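Local coordinates for DNA-(apurinic or apyrimidinic site) lyase (Xenopus laevis, PDB 6WCD), which acts in DNA base excision repair as a 3'-5' exonuclease and a weak endonuclease that cuts the backbone beside abasic sites, at residues A[252-264]-A[291-303]. Residues are numbered along the deposited sequence; the frame is centred on the assembly and turned at random. Where two conformers were deposited one is given.
Sequences NAFTCWCSASGAR and IMPEVEGSDHCPV
Arg264, at the start of helix 263-266, reaches across to the backbone carbonyls of Pro293 and Val295 in the loop 292-302. Its CB leads to CG, which lies anti to the backbone N (chi1 -171°) and rests over a face of Trp257, toward the ring's rim. The chain stays extended through CD to NE, which donates to water 4 and through it reaches Pro293 O. The guanidinium has Trp257 CZ3 over one face. NH1 donates to waters 2 and 3; water 3 passes the link on to Ser298 O. Arg264 NH2 donates two direct hydrogen bonds, to Val295 O (2.9 Å) and Pro293 O (3.0 Å). Both oxygens lie near the guanidinium plane, though NH2 stands above each carbonyl plane. A methionine here would probably leave these two carbonyls without their charged donor and the loop less firmly held. The loop carries the Asp-His pair of the AP/ExoA nuclease active site: Asp299, a magnesium-binding residue whose side chain here lies about 4 Å from the bound magnesium ion, and His300, the predicted proton acceptor. A single backbone bridge pairs Cys256, in the short strand 256-257, with His300. Cys301 N donates to Thr255 O (2.9 Å), and Trp257 N to Asp299 O (3.2 Å, nearly straight). Cys256 SG sits over one face of the His300 imidazole, 3.7 Å from the ring centroid. His300 ND1 hydrogen-bonds Asp273 OD2, which also hydrogen-bonds Thr255 OG1. At the Trp257 edge, CH2 meets Cys301 SG at 3.7 Å. Water 1 joins Ser259 OG to Asp299 OD2.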
# COMPACT_ATOMS: atom_id res chain seq x y z
N ASN A 252 -9.61 -6.71 19.22
CA ASN A 252 -10.25 -5.43 18.80
C ASN A 252 -9.31 -4.49 18.10
O ASN A 252 -9.45 -3.25 18.16
CB ASN A 252 -10.88 -4.75 20.02
CG ASN A 252 -11.84 -5.65 20.74
OD1 ASN A 252 -11.74 -5.85 21.95
ND2 ASN A 252 -12.75 -6.25 19.99
N ALA A 253 -8.33 -5.01 17.39
CA ALA A 253 -7.35 -4.17 16.76
C ALA A 253 -7.81 -3.94 15.33
O ALA A 253 -7.22 -4.44 14.38
CB ALA A 253 -5.99 -4.83 16.77
N PHE A 254 -8.84 -3.12 15.18
CA PHE A 254 -9.42 -2.90 13.87
C PHE A 254 -8.89 -1.64 13.19
O PHE A 254 -8.33 -0.75 13.85
CB PHE A 254 -10.94 -2.84 13.97
CG PHE A 254 -11.55 -4.04 14.69
CD1 PHE A 254 -11.03 -5.32 14.50
CD2 PHE A 254 -12.61 -3.86 15.53
CE1 PHE A 254 -11.58 -6.42 15.16
CE2 PHE A 254 -13.18 -4.96 16.18
CZ PHE A 254 -12.66 -6.23 15.98
N THR A 255 -8.99 -1.60 11.86
CA THR A 255 -8.52 -0.48 11.08
C THR A 255 -9.60 0.17 10.23
O THR A 255 -9.33 1.17 9.54
CB THR A 255 -7.37 -0.87 10.17
OG1 THR A 255 -7.78 -1.85 9.20
CG2 THR A 255 -6.22 -1.40 10.98
N CYS A 256 -10.81 -0.40 10.21
CA CYS A 256 -11.86 0.04 9.30
C CYS A 256 -13.19 -0.12 9.98
O CYS A 256 -13.49 -1.21 10.50
CB CYS A 256 -11.81 -0.75 8.00
SG CYS A 256 -13.08 -0.22 6.77
N TRP A 257 -14.03 0.94 9.89
CA TRP A 257 -15.38 0.98 10.45
C TRP A 257 -16.25 1.70 9.43
O TRP A 257 -15.87 2.79 8.93
CB TRP A 257 -15.45 1.73 11.78
CG TRP A 257 -14.44 1.31 12.83
CD1 TRP A 257 -14.65 0.49 13.86
CD2 TRP A 257 -13.06 1.72 12.90
NE1 TRP A 257 -13.50 0.35 14.61
CE2 TRP A 257 -12.50 1.09 14.00
CE3 TRP A 257 -12.28 2.55 12.11
CZ2 TRP A 257 -11.21 1.27 14.37
CZ3 TRP A 257 -10.94 2.74 12.50
CH2 TRP A 257 -10.43 2.09 13.57
N CYS A 258 -17.45 1.21 9.19
CA CYS A 258 -18.27 1.89 8.21
C CYS A 258 -18.67 3.28 8.66
O CYS A 258 -18.82 3.55 9.83
CB CYS A 258 -19.47 1.05 7.81
SG CYS A 258 -20.65 0.80 9.16
N SER A 259 -18.93 4.15 7.71
CA SER A 259 -19.18 5.54 8.08
C SER A 259 -20.48 5.69 8.85
O SER A 259 -20.63 6.63 9.64
CB SER A 259 -19.22 6.42 6.82
OG SER A 259 -17.95 6.43 6.18
N ALA A 260 -21.41 4.78 8.65
CA ALA A 260 -22.75 4.99 9.16
C ALA A 260 -22.94 4.37 10.54
O ALA A 260 -22.19 3.50 10.98
CB ALA A 260 -23.77 4.40 8.17
N SER A 261 -23.99 4.84 11.22
CA SER A 261 -24.59 4.12 12.35
C SER A 261 -23.62 3.94 13.51
O SER A 261 -23.80 3.03 14.35
CB SER A 261 -25.14 2.76 11.88
OG SER A 261 -26.14 2.93 10.89
N GLY A 262 -22.64 4.84 13.61
CA GLY A 262 -21.83 4.96 14.82
C GLY A 262 -20.80 3.87 15.00
O GLY A 262 -20.37 3.58 16.13
N ALA A 263 -20.39 3.24 13.90
CA ALA A 263 -19.58 2.04 13.99
C ALA A 263 -18.25 2.30 14.68
O ALA A 263 -17.75 1.45 15.40
CB ALA A 263 -19.33 1.46 12.61
N ARG A 264 -17.60 3.42 14.38
CA ARG A 264 -16.28 3.59 14.99
C ARG A 264 -16.36 3.71 16.49
O ARG A 264 -15.45 3.25 17.21
CB ARG A 264 -15.57 4.82 14.39
CG ARG A 264 -14.10 4.94 14.83
CD ARG A 264 -13.39 5.81 13.84
NE ARG A 264 -11.96 5.95 14.15
CZ ARG A 264 -11.10 6.50 13.29
NH1 ARG A 264 -11.48 6.94 12.12
NH2 ARG A 264 -9.85 6.61 13.65
N ILE A 291 -1.29 -0.14 15.12
CA ILE A 291 -2.48 0.53 14.61
C ILE A 291 -2.48 1.93 15.21
O ILE A 291 -2.07 2.13 16.35
CB ILE A 291 -3.79 -0.21 15.01
CG1 ILE A 291 -3.63 -1.72 14.94
CG2 ILE A 291 -4.96 0.27 14.15
CD1 ILE A 291 -3.37 -2.23 13.56
N MET A 292 -2.98 2.92 14.47
CA MET A 292 -3.09 4.31 14.93
C MET A 292 -4.56 4.75 15.00
O MET A 292 -5.02 5.59 14.22
CB MET A 292 -2.31 5.23 13.98
CG MET A 292 -0.84 4.90 13.74
SD MET A 292 -0.03 6.07 12.61
CE MET A 292 0.21 7.44 13.75
N PRO A 293 -5.34 4.20 15.94
CA PRO A 293 -6.78 4.48 15.94
C PRO A 293 -7.12 5.91 16.33
O PRO A 293 -8.29 6.31 16.15
CB PRO A 293 -7.32 3.48 16.97
CG PRO A 293 -6.24 3.19 17.82
CD PRO A 293 -4.97 3.25 16.98
N GLU A 294 -6.14 6.66 16.84
CA GLU A 294 -6.36 8.05 17.20
C GLU A 294 -6.45 8.99 16.03
O GLU A 294 -6.90 10.14 16.20
CB GLU A 294 -5.24 8.54 18.14
CG GLU A 294 -3.84 8.75 17.50
CD GLU A 294 -3.03 7.47 17.23
OE1 GLU A 294 -3.50 6.36 17.52
OE2 GLU A 294 -1.87 7.62 16.74
N VAL A 295 -6.00 8.56 14.85
CA VAL A 295 -5.96 9.43 13.69
C VAL A 295 -7.33 9.41 13.01
O VAL A 295 -7.76 8.35 12.51
CB VAL A 295 -4.88 9.00 12.71
CG1 VAL A 295 -4.87 9.87 11.47
CG2 VAL A 295 -3.52 9.02 13.38
N GLU A 296 -7.96 10.57 12.93
CA GLU A 296 -9.28 10.72 12.32
C GLU A 296 -9.19 11.24 10.90
O GLU A 296 -8.12 11.63 10.43
CB GLU A 296 -10.13 11.65 13.18
CG GLU A 296 -10.29 11.08 14.60
CD GLU A 296 -11.32 11.80 15.44
OE1 GLU A 296 -11.29 13.05 15.48
OE2 GLU A 296 -12.15 11.11 16.07
N GLY A 297 -10.33 11.27 10.23
CA GLY A 297 -10.41 11.85 8.88
C GLY A 297 -10.81 10.90 7.80
O GLY A 297 -11.15 11.35 6.69
N SER A 298 -10.81 9.59 8.07
CA SER A 298 -11.17 8.57 7.11
C SER A 298 -12.09 7.56 7.77
O SER A 298 -12.25 7.57 9.02
CB SER A 298 -9.89 7.92 6.55
OG SER A 298 -10.21 6.84 5.72
N ASP A 299 -12.61 6.64 6.98
CA ASP A 299 -13.31 5.51 7.53
C ASP A 299 -12.32 4.40 7.97
O ASP A 299 -12.69 3.47 8.56
CB ASP A 299 -14.46 5.00 6.64
CG ASP A 299 -14.04 4.64 5.22
OD1 ASP A 299 -12.94 4.90 4.80
OD2 ASP A 299 -14.91 4.08 4.56
N HIS A 300 -11.06 4.52 7.59
CA HIS A 300 -10.01 3.66 8.10
C HIS A 300 -9.09 4.50 8.98
O HIS A 300 -9.01 5.74 8.80
CB HIS A 300 -9.12 3.08 6.99
CG HIS A 300 -9.83 2.23 5.99
ND1 HIS A 300 -9.38 0.96 5.69
CD2 HIS A 300 -10.84 2.49 5.13
CE1 HIS A 300 -10.13 0.45 4.72
NE2 HIS A 300 -11.03 1.35 4.37
N CYS A 301 -8.34 3.84 9.83
CA CYS A 301 -7.22 4.50 10.49
C CYS A 301 -5.91 3.97 9.95
O CYS A 301 -5.86 2.92 9.32
CB CYS A 301 -7.26 4.34 12.01
SG CYS A 301 -6.95 2.70 12.62
N PRO A 302 -4.81 4.69 10.15
CA PRO A 302 -3.52 4.22 9.65
C PRO A 302 -2.96 3.05 10.44
O PRO A 302 -3.34 2.77 11.58
CB PRO A 302 -2.59 5.43 9.84
CG PRO A 302 -3.50 6.58 10.09
CD PRO A 302 -4.72 5.99 10.78
N VAL A 303 -1.99 2.40 9.80
CA VAL A 303 -1.08 1.45 10.44
C VAL A 303 0.35 1.95 10.23
O VAL A 303 0.64 2.68 9.28
CB VAL A 303 -1.26 0.03 9.93
CG1 VAL A 303 -2.69 -0.45 10.23
CG2 VAL A 303 -1.08 -0.07 8.42
O HOH W 1 -17.72 4.07 5.11
O HOH W 2 -9.46 7.99 10.35
O HOH W 3 -14.16 7.16 10.92
O HOH W 4 -10.85 5.18 16.74